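Local coordinates for protein CmeC (Campylobacter jejuni, PDB 4MT4) that probably serves as the trimeric outer membrane channel of a multidrug efflux system, giving exported compounds a way out of the cell, at residues B[152-155]-B[156-160]; B[439-442]-B[443-446]; B[230-233]-B[234-238]; B[265-268]-B[269-273]. All coordinates share one frame; numbering follows the deposited sequence.

How the contacts relate
All four contacts are local, each between residues a few positions apart along the chain; three lie on helices and the fourth in the loop before helix 273-293. Contact 1 lies in the middle of helix 129-195 and touches both contact 2, at the end of helix 411-445, and contact 3, at the end of helix 201-236; the latter two stay about 11 Å apart at their nearest atoms. Contact 2 is buried and mostly apolar, whereas contacts 1 and 3 are partly buried and use hydroxyls folded back on carbonyls. Contact 3 alone reaches another subunit. Contact 4, a loop bridged by side-chain polar groups, adjoins contact 2 through Arg272 and Phe446.

Contact 1 of 4, residues B[152-155]-B[156-160]; sequences RLSV and ISNTV
Ser157 and Thr159 turn their hydroxyls back onto the carbonyls of Leu153 and Val155, each four residues earlier, within about two and a half unbroken turns of the long helix 129-195 of this outer membrane factor. Each has its oxygen anti to the carbonyl carbon (chi1 -63° in both), which swings it beside its own backbone N and down toward the preceding turn. Ser157 OG thereby donates to Leu153 O at 2.8 Å, while Ser157 N donates to the same oxygen from the other face of the carbonyl plane. The pattern repeats two residues on: Thr159 N and Thr159 OG1 grip Val155 O from opposite faces. Two carbonyls thus carry a second bond besides the helical one, and two buried hydroxyls are satisfied without leaving the helix.

Leu153 lays its CD1 methyl 3.6 Å from Ser157 OG, touching that hydroxyl. On another face, the extended Arg152 chain crosses Ile156 at a slant, and Arg152 NH2 passes 3.7 Å from Ile156 CD1. The other terminal guanidinium nitrogen, Arg152 NH1, bonds to Glu463 O. Val440 and Lys444 of helix 411-445 pack on Ser157, and Val49 and Ala53 of helix 44-56 on Thr159. At the partly exposed side, Asn158 CG sits 3.1 Å from Ser154 O, with Asn158 ND2 3.5 Å from Ser154 OG.

Contact 2 of 4, residues B[439-442]-B[443-446]; sequences IVDV and IKAF
The backbone runs as regular helix through Ala445, with Ile443 N, Lys444 N and Ala445 N each bonded to the carbonyl four residues back, and the helix ends at Phe446, the first residue to leave helical torsions, whose N makes a weak bond of 3.1 Å to Val442 O. This is the C-terminal end of helix 411-445.

The ring of Phe446 folds back along the final turn. With CG anti to the carbonyl carbon (chi1 -81°), it lies alongside Val442, the two side chains pointing the same way. Phe446 CD1 comes 3.1 Å from Val442 O, which lies at the ring edge in its plane, so a polarised aromatic C-H faces the carbonyl that the weak backbone bond also uses. Val442 CG1 also touches this side of the ring, 4.0 Å from Phe446 CD1. One turn earlier, Ile443 CD1 reaches back to Ile439 CG2 at 4.0 Å, the two isoleucines set obliquely to each other.

On the partly exposed side, Lys444 bends at chi3 (-55°) and brings NZ 3.6 Å from Asp441 OD1, a long salt bridge between side chains that run side by side. The firmer partner of Asp441 OD1 is Gln161 NE2 on helix 129-195. Val442 and Phe446 meanwhile face helix 339-405, through Ala372 and Ile369. The chemistry therefore divides the helix end in two: apolar groups pack against helix 339-405 and the neighbouring loops, and the aspartate joins two helices chiefly by its bond to Gln161, with the lysine ammonium, at long salt-bridge range, probably adding a modest electrostatic pull.

Contact 3 of 4, residues B[230-233]-B[234-238]; sequences KALK and ILTSN
Thr236 holds its hydroxyl between the backbone N and the carbonyl carbon (chi1 58°), and from that rotamer Thr236 OG1 reaches back one turn to donate to Leu232 O at 2.7 Å. Ile234 instead sets CG1 beside its own N (chi1 -65°), bringing CD1 alongside the extended chain of Lys230; the two run the same way, with Ile234 CD1 3.8 Å from Lys230 CE. Leu235 tucks CG to 3.3 Å from Ala231 O.

Helix 201-236 ends here, and its bonding becomes irregular. Leu235 N makes two weak bonds, to Ala231 O and Leu232 O. Lys233 O receives two donors: Ser237 N, at 2.9 Å, and Thr236 N, which stands well above the carbonyl plane at 3.3 Å. The polar ends of Lys233 and Ser237 turn to Asp242 beyond the helix, NZ as a salt bridge and OG as a hydrogen bond.

In the predicted coiled coil, this last turn packs on two helices of its own chain, Leu232 and Thr236 on Val49 of helix 44-56 and Leu235 on Thr162 of helix 129-195, while Lys230 and Ile234 meet Gly367 and Ile363 of a neighbouring subunit.

Contact 4 of 4, residues B[265-268]-B[269-273]; sequences SSTI and LLQRP
An ST turn opens the loop that leads into helix 273-293: Ser265 OG accepts from Thr267 N at 3.2 Å and donates onward to Gln271 OE1 at 2.9 Å. One hydroxyl thus ties the start of the turn both to its own backbone and to a side chain six residues later. The Gln271 chain runs extended beyond CG, with CG anti to the carbonyl carbon (chi1 -71°), and this carries its amide back over Thr267. Gln271 CG lies 3.3 Å from the backbone oxygen Thr267 O, and the side chains of the two residues cross obliquely. Ser265 OG approaches the amide oxygen with a C=O...O angle of 119°, tilted from the amide plane. The other end of the amide, NE2, is bonded to Glu451 OE2.

Between these ends the chain winds through tight turns. Leu270 N donates to Thr267 O at 3.1 Å from well above the carbonyl plane, and Ile268 O takes weak bonds from both Gln271 N and Arg272 N. Arg272 is at the N-cap position of helix 273-293, one of the shorter helices of the channel's helical part.

Apolar contacts are made by Ile268, which packs with Leu269 on helix 339-405. Ile268 CG2 meets Leu269 CD1 at 3.8 Å, the two side chains crossing at about a right angle, while Ile268 CD1 lies alongside the Arg272 chain, 4.0 Å from Arg272 CG. The Arg272 guanidinium goes farther: NH2 forms salt bridges with Asp274 and Glu368, and NH1 bonds to Ala445 O at the end of helix 411-445.

Contact 1 of 4, residues B[152-155]-B[156-160]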
loop_
_atom_site.group_PDB
_atom_site.type_symbol
_atom_site.label_atom_id
_atom_site.label_comp_id
_atom_site.label_asym_id
_atom_site.label_seq_id
_atom_site.Cartn_x
_atom_site.Cartn_y
_atom_site.Cartn_z
ATOM N N ARG B 152 -9.982 0.748 16.198
ATOM C CA ARG B 152 -9.824 1.141 17.593
ATOM C C ARG B 152 -8.836 0.222 18.302
ATOM O O ARG B 152 -7.911 0.685 18.969
ATOM C CB ARG B 152 -11.173 1.123 18.315
ATOM C CG ARG B 152 -11.172 1.815 19.669
ATOM C CD ARG B 152 -12.556 1.788 20.303
ATOM N NE ARG B 152 -12.680 2.747 21.398
ATOM C CZ ARG B 152 -12.419 2.471 22.671
ATOM N NH1 ARG B 152 -12.565 3.410 23.597
ATOM N NH2 ARG B 152 -12.011 1.260 23.021
ATOM N N LEU B 153 -9.039 -1.083 18.144
ATOM C CA LEU B 153 -8.157 -2.082 18.734
ATOM C C LEU B 153 -6.726 -1.932 18.225
ATOM O O LEU B 153 -5.768 -2.037 18.991
ATOM C CB LEU B 153 -8.674 -3.490 18.432
ATOM C CG LEU B 153 -7.779 -4.666 18.824
ATOM C CD1 LEU B 153 -7.460 -4.646 20.313
ATOM C CD2 LEU B 153 -8.426 -5.986 18.426
ATOM N N SER B 154 -6.594 -1.677 16.928
ATOM C CA SER B 154 -5.290 -1.505 16.296
ATOM C C SER B 154 -4.554 -0.280 16.835
ATOM O O SER B 154 -3.367 -0.348 17.148
ATOM C CB SER B 154 -5.450 -1.390 14.780
ATOM O OG SER B 154 -4.227 -1.036 14.155
ATOM N N VAL B 155 -5.269 0.836 16.934
ATOM C CA VAL B 155 -4.700 2.088 17.425
ATOM C C VAL B 155 -4.258 1.960 18.880
ATOM O O VAL B 155 -3.166 2.401 19.246
ATOM C CB VAL B 155 -5.710 3.249 17.288
ATOM C CG1 VAL B 155 -5.284 4.440 18.126
ATOM C CG2 VAL B 155 -5.859 3.645 15.828
ATOM N N ILE B 156 -5.105 1.347 19.701
ATOM C CA ILE B 156 -4.785 1.139 21.110
ATOM C C ILE B 156 -3.579 0.216 21.279
ATOM O O ILE B 156 -2.652 0.520 22.030
ATOM C CB ILE B 156 -5.982 0.544 21.886
ATOM C CG1 ILE B 156 -7.145 1.537 21.921
ATOM C CG2 ILE B 156 -5.573 0.171 23.300
ATOM C CD1 ILE B 156 -8.363 1.020 22.666
ATOM N N SER B 157 -3.596 -0.909 20.572
ATOM C CA SER B 157 -2.508 -1.879 20.647
ATOM C C SER B 157 -1.181 -1.277 20.202
ATOM O O SER B 157 -0.143 -1.512 20.823
ATOM C CB SER B 157 -2.832 -3.107 19.796
ATOM O OG SER B 157 -3.974 -3.779 20.296
ATOM N N ASN B 158 -1.220 -0.499 19.125
ATOM C CA ASN B 158 -0.025 0.160 18.616
ATOM C C ASN B 158 0.508 1.197 19.595
ATOM O O ASN B 158 1.719 1.349 19.747
ATOM C CB ASN B 158 -0.306 0.818 17.263
ATOM C CG ASN B 158 -0.438 -0.192 16.138
ATOM O OD1 ASN B 158 0.012 -1.331 16.256
ATOM N ND2 ASN B 158 -1.051 0.226 15.037
ATOM N N THR B 159 -0.402 1.903 20.260
ATOM C CA THR B 159 -0.031 2.903 21.256
ATOM C C THR B 159 0.635 2.255 22.470
ATOM O O THR B 159 1.646 2.749 22.973
ATOM C CB THR B 159 -1.257 3.711 21.722
ATOM O OG1 THR B 159 -1.798 4.442 20.614
ATOM C CG2 THR B 159 -0.875 4.685 22.825
ATOM N N VAL B 160 0.063 1.146 22.929
ATOM C CA VAL B 160 0.602 0.423 24.080
ATOM C C VAL B 160 1.984 -0.149 23.781
ATOM O O VAL B 160 2.908 -0.028 24.587
ATOM C CB VAL B 160 -0.336 -0.727 24.514
ATOM C CG1 VAL B 160 0.322 -1.588 25.581
ATOM C CG2 VAL B 160 -1.661 -0.173 25.012
#

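Contact 2 of 4, residues B[439-442]-B[443-446]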
loop_
_atom_site.group_PDB
_atom_site.type_symbol
_atom_site.label_atom_id
_atom_site.label_comp_id
_atom_site.label_asym_id
_atom_site.label_seq_id
_atom_site.Cartn_x
_atom_site.Cartn_y
_atom_site.Cartn_z
ATOM N N ILE B 439 2.045 -9.925 25.381
ATOM C CA ILE B 439 0.742 -9.953 26.034
ATOM C C ILE B 439 -0.291 -9.260 25.157
ATOM O O ILE B 439 -1.399 -9.759 24.964
ATOM C CB ILE B 439 0.778 -9.268 27.416
ATOM C CG1 ILE B 439 1.822 -9.927 28.317
ATOM C CG2 ILE B 439 -0.591 -9.318 28.071
ATOM C CD1 ILE B 439 1.545 -11.384 28.606
ATOM N N VAL B 440 0.091 -8.105 24.622
ATOM C CA VAL B 440 -0.781 -7.312 23.766
ATOM C C VAL B 440 -1.152 -8.065 22.489
ATOM O O VAL B 440 -2.306 -8.037 22.057
ATOM C CB VAL B 440 -0.118 -5.970 23.392
ATOM C CG1 VAL B 440 -1.035 -5.143 22.505
ATOM C CG2 VAL B 440 0.248 -5.198 24.648
ATOM N N ASP B 441 -0.170 -8.739 21.894
ATOM C CA ASP B 441 -0.389 -9.498 20.667
ATOM C C ASP B 441 -1.452 -10.576 20.856
ATOM O O ASP B 441 -2.280 -10.802 19.976
ATOM C CB ASP B 441 0.919 -10.130 20.184
ATOM C CG ASP B 441 1.855 -9.118 19.550
ATOM O OD1 ASP B 441 1.357 -8.121 18.983
ATOM O OD2 ASP B 441 3.088 -9.317 19.614
ATOM N N VAL B 442 -1.424 -11.236 22.010
ATOM C CA VAL B 442 -2.429 -12.238 22.349
ATOM C C VAL B 442 -3.799 -11.587 22.497
ATOM O O VAL B 442 -4.784 -12.056 21.929
ATOM C CB VAL B 442 -2.079 -12.982 23.654
ATOM C CG1 VAL B 442 -3.218 -13.907 24.060
ATOM C CG2 VAL B 442 -0.785 -13.758 23.494
ATOM N N ILE B 443 -3.848 -10.503 23.264
ATOM C CA ILE B 443 -5.079 -9.744 23.452
ATOM C C ILE B 443 -5.622 -9.241 22.115
ATOM O O ILE B 443 -6.823 -9.323 21.852
ATOM C CB ILE B 443 -4.860 -8.545 24.402
ATOM C CG1 ILE B 443 -4.427 -9.035 25.787
ATOM C CG2 ILE B 443 -6.124 -7.704 24.502
ATOM C CD1 ILE B 443 -4.108 -7.920 26.764
ATOM N N LYS B 444 -4.727 -8.735 21.272
ATOM C CA LYS B 444 -5.103 -8.233 19.955
ATOM C C LYS B 444 -5.653 -9.342 19.064
ATOM O O LYS B 444 -6.633 -9.148 18.345
ATOM C CB LYS B 444 -3.903 -7.575 19.271
ATOM C CG LYS B 444 -4.218 -6.953 17.916
ATOM C CD LYS B 444 -2.969 -6.809 17.057
ATOM C CE LYS B 444 -1.880 -6.027 17.772
ATOM N NZ LYS B 444 -0.657 -5.887 16.934
ATOM N N ALA B 445 -5.015 -10.507 19.117
ATOM C CA ALA B 445 -5.388 -11.632 18.263
ATOM C C ALA B 445 -6.749 -12.211 18.637
ATOM O O ALA B 445 -7.412 -12.839 17.813
ATOM C CB ALA B 445 -4.324 -12.715 18.326
ATOM N N PHE B 446 -7.163 -11.997 19.881
ATOM C CA PHE B 446 -8.436 -12.523 20.363
ATOM C C PHE B 446 -9.539 -11.467 20.342
ATOM O O PHE B 446 -10.628 -11.683 20.874
ATOM C CB PHE B 446 -8.280 -13.092 21.776
ATOM C CG PHE B 446 -7.710 -14.482 21.810
ATOM C CD1 PHE B 446 -6.344 -14.686 21.728
ATOM C CD2 PHE B 446 -8.541 -15.583 21.919
ATOM C CE1 PHE B 446 -5.817 -15.960 21.756
ATOM C CE2 PHE B 446 -8.021 -16.862 21.947
ATOM C CZ PHE B 446 -6.655 -17.049 21.866
#

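Contact 3 of 4, residues B[230-233]-B[234-238]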
loop_
_atom_site.group_PDB
_atom_site.type_symbol
_atom_site.label_atom_id
_atom_site.label_comp_id
_atom_site.label_asym_id
_atom_site.label_seq_id
_atom_site.Cartn_x
_atom_site.Cartn_y
_atom_site.Cartn_z
ATOM N N LYS B 230 9.081 9.971 19.033
ATOM C CA LYS B 230 8.378 10.535 17.886
ATOM C C LYS B 230 7.157 9.698 17.524
ATOM O O LYS B 230 6.081 10.233 17.262
ATOM C CB LYS B 230 9.313 10.634 16.679
ATOM C CG LYS B 230 8.589 10.770 15.345
ATOM C CD LYS B 230 9.504 10.442 14.174
ATOM C CE LYS B 230 8.728 10.375 12.867
ATOM N NZ LYS B 230 9.593 9.971 11.723
ATOM N N ALA B 231 7.340 8.381 17.515
ATOM C CA ALA B 231 6.269 7.451 17.174
ATOM C C ALA B 231 5.091 7.568 18.137
ATOM O O ALA B 231 3.936 7.465 17.730
ATOM C CB ALA B 231 6.797 6.024 17.156
ATOM N N LEU B 232 5.387 7.792 19.412
ATOM C CA LEU B 232 4.340 7.901 20.421
ATOM C C LEU B 232 3.605 9.238 20.317
ATOM O O LEU B 232 2.392 9.305 20.526
ATOM C CB LEU B 232 4.927 7.728 21.823
ATOM C CG LEU B 232 3.903 7.645 22.957
ATOM C CD1 LEU B 232 3.010 6.426 22.776
ATOM C CD2 LEU B 232 4.586 7.622 24.315
ATOM N N LYS B 233 4.343 10.294 19.988
ATOM C CA LYS B 233 3.766 11.625 19.833
ATOM C C LYS B 233 2.774 11.673 18.673
ATOM O O LYS B 233 1.677 12.213 18.805
ATOM C CB LYS B 233 4.868 12.665 19.618
ATOM C CG LYS B 233 5.765 12.881 20.823
ATOM C CD LYS B 233 4.971 13.373 22.018
ATOM C CE LYS B 233 5.873 13.645 23.209
ATOM N NZ LYS B 233 5.087 14.017 24.419
ATOM N N ILE B 234 3.172 11.103 17.540
ATOM C CA ILE B 234 2.337 11.079 16.344
ATOM C C ILE B 234 1.043 10.303 16.595
ATOM O O ILE B 234 -0.007 10.619 16.031
ATOM C CB ILE B 234 3.102 10.463 15.147
ATOM C CG1 ILE B 234 4.296 11.345 14.768
ATOM C CG2 ILE B 234 2.192 10.290 13.942
ATOM C CD1 ILE B 234 5.047 10.872 13.538
ATOM N N LEU B 235 1.116 9.307 17.469
ATOM C CA LEU B 235 -0.030 8.448 17.746
ATOM C C LEU B 235 -1.056 9.071 18.697
ATOM O O LEU B 235 -2.229 8.705 18.664
ATOM C CB LEU B 235 0.445 7.110 18.326
ATOM C CG LEU B 235 0.984 6.054 17.358
ATOM C CD1 LEU B 235 1.614 4.901 18.127
ATOM C CD2 LEU B 235 -0.118 5.546 16.440
ATOM N N THR B 236 -0.622 10.005 19.541
ATOM C CA THR B 236 -1.443 10.424 20.677
ATOM C C THR B 236 -1.640 11.932 20.863
ATOM O O THR B 236 -2.535 12.349 21.603
ATOM C CB THR B 236 -0.852 9.872 21.995
ATOM O OG1 THR B 236 0.496 10.337 22.149
ATOM C CG2 THR B 236 -0.861 8.352 21.997
ATOM N N SER B 237 -0.822 12.750 20.207
ATOM C CA SER B 237 -0.821 14.183 20.496
ATOM C C SER B 237 -1.464 15.044 19.409
ATOM O O SER B 237 -1.382 14.734 18.222
ATOM C CB SER B 237 0.612 14.666 20.737
ATOM O OG SER B 237 0.631 16.041 21.078
ATOM N N ASN B 238 -2.103 16.130 19.839
ATOM C CA ASN B 238 -2.631 17.142 18.927
ATOM C C ASN B 238 -2.009 18.503 19.222
ATOM O O ASN B 238 -2.445 19.530 18.699
ATOM C CB ASN B 238 -4.154 17.230 19.027
ATOM C CG ASN B 238 -4.621 17.735 20.379
ATOM O OD1 ASN B 238 -3.986 17.483 21.403
ATOM N ND2 ASN B 238 -5.737 18.456 20.389
#

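Contact 4 of 4, residues B[265-268]-B[269-273]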
loop_
_atom_site.group_PDB
_atom_site.type_symbol
_atom_site.label_atom_id
_atom_site.label_comp_id
_atom_site.label_asym_id
_atom_site.label_seq_id
_atom_site.Cartn_x
_atom_site.Cartn_y
_atom_site.Cartn_z
ATOM N N SER B 265 -10.380 -19.567 21.299
ATOM C CA SER B 265 -11.750 -19.519 21.794
ATOM C C SER B 265 -12.694 -20.309 20.895
ATOM O O SER B 265 -12.424 -20.500 19.710
ATOM C CB SER B 265 -12.222 -18.070 21.905
ATOM O OG SER B 265 -13.584 -18.005 22.285
ATOM N N SER B 266 -13.806 -20.763 21.465
ATOM C CA SER B 266 -14.799 -21.516 20.709
ATOM C C SER B 266 -15.710 -20.576 19.929
ATOM O O SER B 266 -16.478 -21.007 19.069
ATOM C CB SER B 266 -15.627 -22.403 21.640
ATOM O OG SER B 266 -16.379 -21.621 22.550
ATOM N N THR B 267 -15.614 -19.286 20.239
ATOM C CA THR B 267 -16.404 -18.261 19.569
ATOM C C THR B 267 -15.511 -17.169 18.985
ATOM O O THR B 267 -15.841 -15.988 19.046
ATOM C CB THR B 267 -17.415 -17.609 20.531
ATOM O OG1 THR B 267 -16.719 -17.053 21.653
ATOM C CG2 THR B 267 -18.425 -18.633 21.026
ATOM N N ILE B 268 -14.380 -17.575 18.417
ATOM C CA ILE B 268 -13.393 -16.633 17.896
ATOM C C ILE B 268 -13.936 -15.846 16.699
ATOM O O ILE B 268 -13.506 -14.721 16.433
ATOM C CB ILE B 268 -12.089 -17.363 17.494
ATOM C CG1 ILE B 268 -10.985 -16.360 17.155
ATOM C CG2 ILE B 268 -12.336 -18.318 16.337
ATOM C CD1 ILE B 268 -10.635 -15.435 18.295
ATOM N N LEU B 269 -14.895 -16.435 15.990
ATOM C CA LEU B 269 -15.497 -15.783 14.834
ATOM C C LEU B 269 -16.342 -14.590 15.261
ATOM O O LEU B 269 -16.502 -13.628 14.509
ATOM C CB LEU B 269 -16.350 -16.774 14.041
ATOM C CG LEU B 269 -15.709 -17.450 12.826
ATOM C CD1 LEU B 269 -14.459 -18.224 13.213
ATOM C CD2 LEU B 269 -16.719 -18.359 12.146
ATOM N N LEU B 270 -16.875 -14.657 16.477
ATOM C CA LEU B 270 -17.729 -13.599 17.000
ATOM C C LEU B 270 -16.953 -12.601 17.852
ATOM O O LEU B 270 -17.530 -11.655 18.384
ATOM C CB LEU B 270 -18.870 -14.196 17.826
ATOM C CG LEU B 270 -19.776 -15.214 17.132
ATOM C CD1 LEU B 270 -20.783 -15.785 18.119
ATOM C CD2 LEU B 270 -20.481 -14.585 15.941
ATOM N N GLN B 271 -15.646 -12.810 17.981
ATOM C CA GLN B 271 -14.845 -11.990 18.884
ATOM C C GLN B 271 -13.788 -11.143 18.179
ATOM O O GLN B 271 -13.163 -10.286 18.800
ATOM C CB GLN B 271 -14.180 -12.879 19.934
ATOM C CG GLN B 271 -15.160 -13.442 20.950
ATOM C CD GLN B 271 -14.537 -14.492 21.840
ATOM O OE1 GLN B 271 -13.647 -15.228 21.419
ATOM N NE2 GLN B 271 -15.003 -14.566 23.081
ATOM N N ARG B 272 -13.591 -11.378 16.886
ATOM C CA ARG B 272 -12.674 -10.558 16.100
ATOM C C ARG B 272 -13.434 -9.644 15.141
ATOM O O ARG B 272 -14.211 -10.116 14.312
ATOM C CB ARG B 272 -11.691 -11.433 15.321
ATOM C CG ARG B 272 -10.572 -12.031 16.167
ATOM C CD ARG B 272 -9.564 -12.776 15.302
ATOM N NE ARG B 272 -8.939 -11.896 14.317
ATOM C CZ ARG B 272 -7.629 -11.698 14.214
ATOM N NH1 ARG B 272 -6.796 -12.329 15.030
ATOM N NH2 ARG B 272 -7.151 -10.877 13.290
ATOM N N PRO B 273 -13.206 -8.327 15.255
ATOM C CA PRO B 273 -13.884 -7.313 14.438
ATOM C C PRO B 273 -13.621 -7.470 12.940
ATOM O O PRO B 273 -14.513 -7.215 12.134
ATOM C CB PRO B 273 -13.292 -5.995 14.955
ATOM C CG PRO B 273 -12.808 -6.305 16.326
ATOM C CD PRO B 273 -12.328 -7.721 16.270
#